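Local coordinates for Non-structural protein 2 (Human respiratory syncytial virus A, PDB 7LDK) that probably antagonizes the host type I interferon response, acting with NS1 to repress IRF3 activation, and interacts with host RIG-I, at residues A[52-63]-A[93-104]. Sequence-based numbering, arbitrary orientation.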
loop_
_atom_site.group_PDB
_atom_site.type_symbol
_atom_site.label_atom_id
_atom_site.label_comp_id
_atom_site.label_asym_id
_atom_site.label_seq_id
_atom_site.Cartn_x
_atom_site.Cartn_y
_atom_site.Cartn_z
ATOM N N LYS A 52 7.083 4.282 17.438
ATOM C CA LYS A 52 5.796 4.623 18.106
ATOM C C LYS A 52 5.020 5.652 17.286
ATOM O O LYS A 52 4.665 6.686 17.797
ATOM C CB LYS A 52 6.017 5.108 19.539
ATOM C CG LYS A 52 4.764 4.946 20.383
ATOM C CD LYS A 52 4.877 5.274 21.839
ATOM C CE LYS A 52 3.541 5.047 22.521
ATOM N NZ LYS A 52 3.695 4.688 23.955
ATOM N N LEU A 53 4.731 5.333 16.046
ATOM C CA LEU A 53 4.144 6.270 15.079
ATOM C C LEU A 53 2.659 6.445 15.367
ATOM O O LEU A 53 2.026 5.495 15.778
ATOM C CB LEU A 53 4.356 5.689 13.685
ATOM C CG LEU A 53 5.805 5.509 13.253
ATOM C CD1 LEU A 53 5.879 5.161 11.792
ATOM C CD2 LEU A 53 6.609 6.754 13.512
ATOM N N ASP A 54 2.119 7.632 15.109
ATOM C CA ASP A 54 0.654 7.846 15.020
ATOM C C ASP A 54 0.192 7.466 13.605
ATOM O O ASP A 54 1.038 7.115 12.758
ATOM C CB ASP A 54 0.255 9.263 15.444
ATOM C CG ASP A 54 0.675 10.374 14.505
ATOM O OD1 ASP A 54 0.854 10.074 13.308
ATOM O OD2 ASP A 54 0.793 11.548 14.983
ATOM N N GLU A 55 -1.124 7.509 13.376
ATOM C CA GLU A 55 -1.791 7.143 12.108
ATOM C C GLU A 55 -1.146 7.920 10.950
ATOM O O GLU A 55 -0.895 7.346 9.890
ATOM C CB GLU A 55 -3.265 7.498 12.266
ATOM C CG GLU A 55 -4.256 6.538 11.633
ATOM C CD GLU A 55 -5.528 7.270 11.191
ATOM O OE1 GLU A 55 -5.420 8.205 10.300
ATOM O OE2 GLU A 55 -6.640 6.953 11.748
ATOM N N ARG A 56 -0.929 9.213 11.126
ATOM C CA ARG A 56 -0.502 10.091 10.014
ATOM C C ARG A 56 0.905 9.661 9.598
ATOM O O ARG A 56 1.174 9.554 8.417
ATOM C CB ARG A 56 -0.649 11.536 10.475
ATOM C CG ARG A 56 -0.077 12.567 9.520
ATOM C CD ARG A 56 -0.450 13.970 9.941
ATOM N NE ARG A 56 -0.861 14.022 11.339
ATOM C CZ ARG A 56 -1.376 15.100 11.928
ATOM N NH1 ARG A 56 -1.553 16.240 11.266
ATOM N NH2 ARG A 56 -1.715 15.019 13.201
ATOM N N GLN A 57 1.754 9.371 10.569
ATOM C CA GLN A 57 3.164 8.967 10.345
ATOM C C GLN A 57 3.213 7.566 9.739
ATOM O O GLN A 57 4.041 7.334 8.831
ATOM C CB GLN A 57 3.929 8.992 11.658
ATOM C CG GLN A 57 4.031 10.378 12.241
ATOM C CD GLN A 57 4.654 10.344 13.607
ATOM O OE1 GLN A 57 4.139 9.716 14.529
ATOM N NE2 GLN A 57 5.733 11.087 13.759
ATOM N N ALA A 58 2.406 6.643 10.270
ATOM C CA ALA A 58 2.379 5.249 9.796
ATOM C C ALA A 58 1.923 5.263 8.339
ATOM O O ALA A 58 2.540 4.594 7.515
ATOM C CB ALA A 58 1.484 4.406 10.669
ATOM N N THR A 59 0.879 6.013 8.026
ATOM C CA THR A 59 0.335 6.108 6.653
ATOM C C THR A 59 1.443 6.615 5.724
ATOM O O THR A 59 1.638 6.036 4.631
ATOM C CB THR A 59 -0.912 6.986 6.633
ATOM O OG1 THR A 59 -1.876 6.356 7.462
ATOM C CG2 THR A 59 -1.509 7.103 5.262
ATOM N N PHE A 60 2.144 7.667 6.136
ATOM C CA PHE A 60 3.228 8.260 5.328
ATOM C C PHE A 60 4.270 7.169 5.044
ATOM O O PHE A 60 4.605 6.922 3.866
ATOM C CB PHE A 60 3.797 9.469 6.062
ATOM C CG PHE A 60 4.887 10.167 5.306
ATOM C CD1 PHE A 60 4.583 11.167 4.399
ATOM C CD2 PHE A 60 6.218 9.845 5.514
ATOM C CE1 PHE A 60 5.586 11.841 3.725
ATOM C CE2 PHE A 60 7.222 10.510 4.822
ATOM C CZ PHE A 60 6.903 11.506 3.926
ATOM N N THR A 61 4.756 6.519 6.101
ATOM C CA THR A 61 5.760 5.432 6.020
ATOM C C THR A 61 5.247 4.338 5.086
ATOM O O THR A 61 6.019 3.838 4.272
ATOM C CB THR A 61 6.066 4.866 7.403
ATOM O OG1 THR A 61 6.638 5.959 8.104
ATOM C CG2 THR A 61 7.020 3.699 7.364
ATOM N N PHE A 62 3.973 3.986 5.208
ATOM C CA PHE A 62 3.315 2.979 4.349
ATOM C C PHE A 62 3.455 3.410 2.887
ATOM O O PHE A 62 3.883 2.607 2.081
ATOM C CB PHE A 62 1.858 2.787 4.771
ATOM C CG PHE A 62 1.147 1.764 3.930
ATOM C CD1 PHE A 62 1.145 0.437 4.297
ATOM C CD2 PHE A 62 0.517 2.116 2.745
ATOM C CE1 PHE A 62 0.492 -0.508 3.525
ATOM C CE2 PHE A 62 -0.112 1.161 1.961
ATOM C CZ PHE A 62 -0.132 -0.144 2.359
ATOM N N LEU A 63 3.095 4.643 2.549
ATOM C CA LEU A 63 3.073 5.078 1.136
ATOM C C LEU A 63 4.490 5.298 0.622
ATOM O O LEU A 63 4.720 4.942 -0.548
ATOM C CB LEU A 63 2.255 6.357 0.995
ATOM C CG LEU A 63 0.778 6.160 1.309
ATOM C CD1 LEU A 63 0.050 7.489 1.171
ATOM C CD2 LEU A 63 0.147 5.090 0.412
ATOM N N PRO A 93 -3.227 2.020 -2.949
ATOM C CA PRO A 93 -3.731 1.377 -1.745
ATOM C C PRO A 93 -3.606 2.278 -0.517
ATOM O O PRO A 93 -2.721 3.109 -0.477
ATOM C CB PRO A 93 -2.812 0.157 -1.594
ATOM C CG PRO A 93 -1.525 0.625 -2.190
ATOM C CD PRO A 93 -1.982 1.392 -3.409
ATOM N N MET A 94 -4.524 2.087 0.424
ATOM C CA MET A 94 -4.541 2.719 1.766
ATOM C C MET A 94 -4.408 1.620 2.813
ATOM O O MET A 94 -5.024 0.561 2.711
ATOM C CB MET A 94 -5.864 3.444 2.027
ATOM C CG MET A 94 -6.130 4.644 1.173
ATOM S SD MET A 94 -7.941 4.833 1.062
ATOM C CE MET A 94 -8.116 5.182 -0.695
ATOM N N PRO A 95 -3.629 1.854 3.885
ATOM C CA PRO A 95 -3.483 0.869 4.944
ATOM C C PRO A 95 -4.638 0.935 5.952
ATOM O O PRO A 95 -5.135 1.974 6.203
ATOM C CB PRO A 95 -2.164 1.334 5.561
ATOM C CG PRO A 95 -2.242 2.841 5.506
ATOM C CD PRO A 95 -2.911 3.103 4.177
ATOM N N ILE A 96 -5.033 -0.204 6.487
ATOM C CA ILE A 96 -5.963 -0.326 7.644
ATOM C C ILE A 96 -5.111 -0.596 8.881
ATOM O O ILE A 96 -4.487 -1.661 8.889
ATOM C CB ILE A 96 -6.952 -1.479 7.432
ATOM C CG1 ILE A 96 -7.664 -1.399 6.083
ATOM C CG2 ILE A 96 -7.916 -1.522 8.596
ATOM C CD1 ILE A 96 -8.307 -0.055 5.825
ATOM N N PHE A 97 -5.089 0.328 9.844
ATOM C CA PHE A 97 -4.330 0.217 11.108
ATOM C C PHE A 97 -5.277 -0.095 12.253
ATOM O O PHE A 97 -6.390 0.437 12.250
ATOM C CB PHE A 97 -3.623 1.529 11.425
ATOM C CG PHE A 97 -2.483 1.826 10.504
ATOM C CD1 PHE A 97 -1.358 1.018 10.488
ATOM C CD2 PHE A 97 -2.534 2.911 9.659
ATOM C CE1 PHE A 97 -0.304 1.276 9.631
ATOM C CE2 PHE A 97 -1.473 3.173 8.809
ATOM C CZ PHE A 97 -0.371 2.341 8.781
ATOM N N ILE A 98 -4.841 -0.874 13.230
ATOM C CA ILE A 98 -5.552 -0.933 14.537
ATOM C C ILE A 98 -4.596 -0.462 15.607
ATOM O O ILE A 98 -3.432 -0.518 15.365
ATOM C CB ILE A 98 -6.137 -2.326 14.828
ATOM C CG1 ILE A 98 -5.070 -3.392 15.036
ATOM C CG2 ILE A 98 -7.106 -2.698 13.711
ATOM C CD1 ILE A 98 -5.639 -4.790 15.015
ATOM N N ASN A 99 -5.129 0.036 16.718
ATOM C CA ASN A 99 -4.358 0.619 17.849
ATOM C C ASN A 99 -4.343 -0.389 19.001
ATOM O O ASN A 99 -5.409 -0.582 19.608
ATOM C CB ASN A 99 -4.945 1.960 18.277
ATOM C CG ASN A 99 -3.990 2.778 19.120
ATOM O OD1 ASN A 99 -3.521 2.319 20.162
ATOM N ND2 ASN A 99 -3.688 3.992 18.684
ATOM N N HIS A 100 -3.178 -0.992 19.256
ATOM C CA HIS A 100 -2.923 -1.791 20.467
ATOM C C HIS A 100 -2.222 -0.914 21.497
ATOM O O HIS A 100 -1.039 -1.098 21.659
ATOM C CB HIS A 100 -2.077 -3.030 20.167
ATOM C CG HIS A 100 -2.523 -3.861 19.018
ATOM N ND1 HIS A 100 -3.477 -4.814 19.155
ATOM C CD2 HIS A 100 -2.079 -3.934 17.744
ATOM C CE1 HIS A 100 -3.644 -5.415 18.004
ATOM N NE2 HIS A 100 -2.796 -4.897 17.121
ATOM N N ASP A 101 -2.929 -0.003 22.157
ATOM C CA ASP A 101 -2.430 0.720 23.354
ATOM C C ASP A 101 -1.349 1.722 22.929
ATOM O O ASP A 101 -0.337 1.849 23.621
ATOM C CB ASP A 101 -1.925 -0.265 24.417
ATOM C CG ASP A 101 -2.497 0.050 25.797
ATOM O OD1 ASP A 101 -3.275 1.038 25.868
ATOM O OD2 ASP A 101 -2.195 -0.694 26.792
ATOM N N GLY A 102 -1.539 2.412 21.812
ATOM C CA GLY A 102 -0.617 3.470 21.350
ATOM C C GLY A 102 0.382 2.954 20.331
ATOM O O GLY A 102 1.117 3.797 19.743
ATOM N N PHE A 103 0.400 1.636 20.113
ATOM C CA PHE A 103 1.221 0.953 19.084
ATOM C C PHE A 103 0.326 0.470 17.946
ATOM O O PHE A 103 -0.603 -0.302 18.224
ATOM C CB PHE A 103 1.957 -0.205 19.727
ATOM C CG PHE A 103 2.909 0.260 20.787
ATOM C CD1 PHE A 103 4.089 0.873 20.409
ATOM C CD2 PHE A 103 2.651 0.067 22.138
ATOM C CE1 PHE A 103 5.009 1.265 21.367
ATOM C CE2 PHE A 103 3.546 0.508 23.098
ATOM C CZ PHE A 103 4.724 1.110 22.711
ATOM N N LEU A 104 0.542 0.992 16.741
ATOM C CA LEU A 104 -0.303 0.669 15.573
ATOM C C LEU A 104 0.177 -0.628 14.941
ATOM O O LEU A 104 1.369 -0.947 14.992
ATOM C CB LEU A 104 -0.266 1.815 14.569
ATOM C CG LEU A 104 -0.880 3.125 15.042
ATOM C CD1 LEU A 104 -0.666 4.202 14.022
ATOM C CD2 LEU A 104 -2.341 2.971 15.317
HETATM O O HOH W 1 2.452 2.832 16.388
#
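P95 lies across the ring of F62 in a CH-pi contact: its CB sits 3.6 Å from the F62 ring centroid and 11° off the ring normal. This is helix-on-sheet packing, the first turns of helix 55-89 resting on the antiparallel hairpin of strands 94-100 and 103-110, with the axes of segment 55-63 and strand 94-100 making 138° between their N-to-C directions. The CB of F62 points toward the strand, and CG anti to the backbone N (chi1 -180°) carries the ring on to P95; F40 meets the same ring edge-to-face. One helical turn earlier, A58 CB touches F97 CZ obliquely, while T59 OG1 approaches the edge of that ring, 3.5 Å from F97 CE2. The T59 hydroxyl is itself held, donating to E55 O from the face opposite to T59 N. At the start of the helix D54 and Q57 form a capping box, and L104 inserts its CD1 branch against this turn, 3.4 Å from E55 N. K52, extended beyond CG, passes its CE over one face of the F103 ring. No direct hydrogen bond joins the segments; instead one water bridges them, donating to L53 O at 2.8 Å and accepting from L104 N at 2.7 Å.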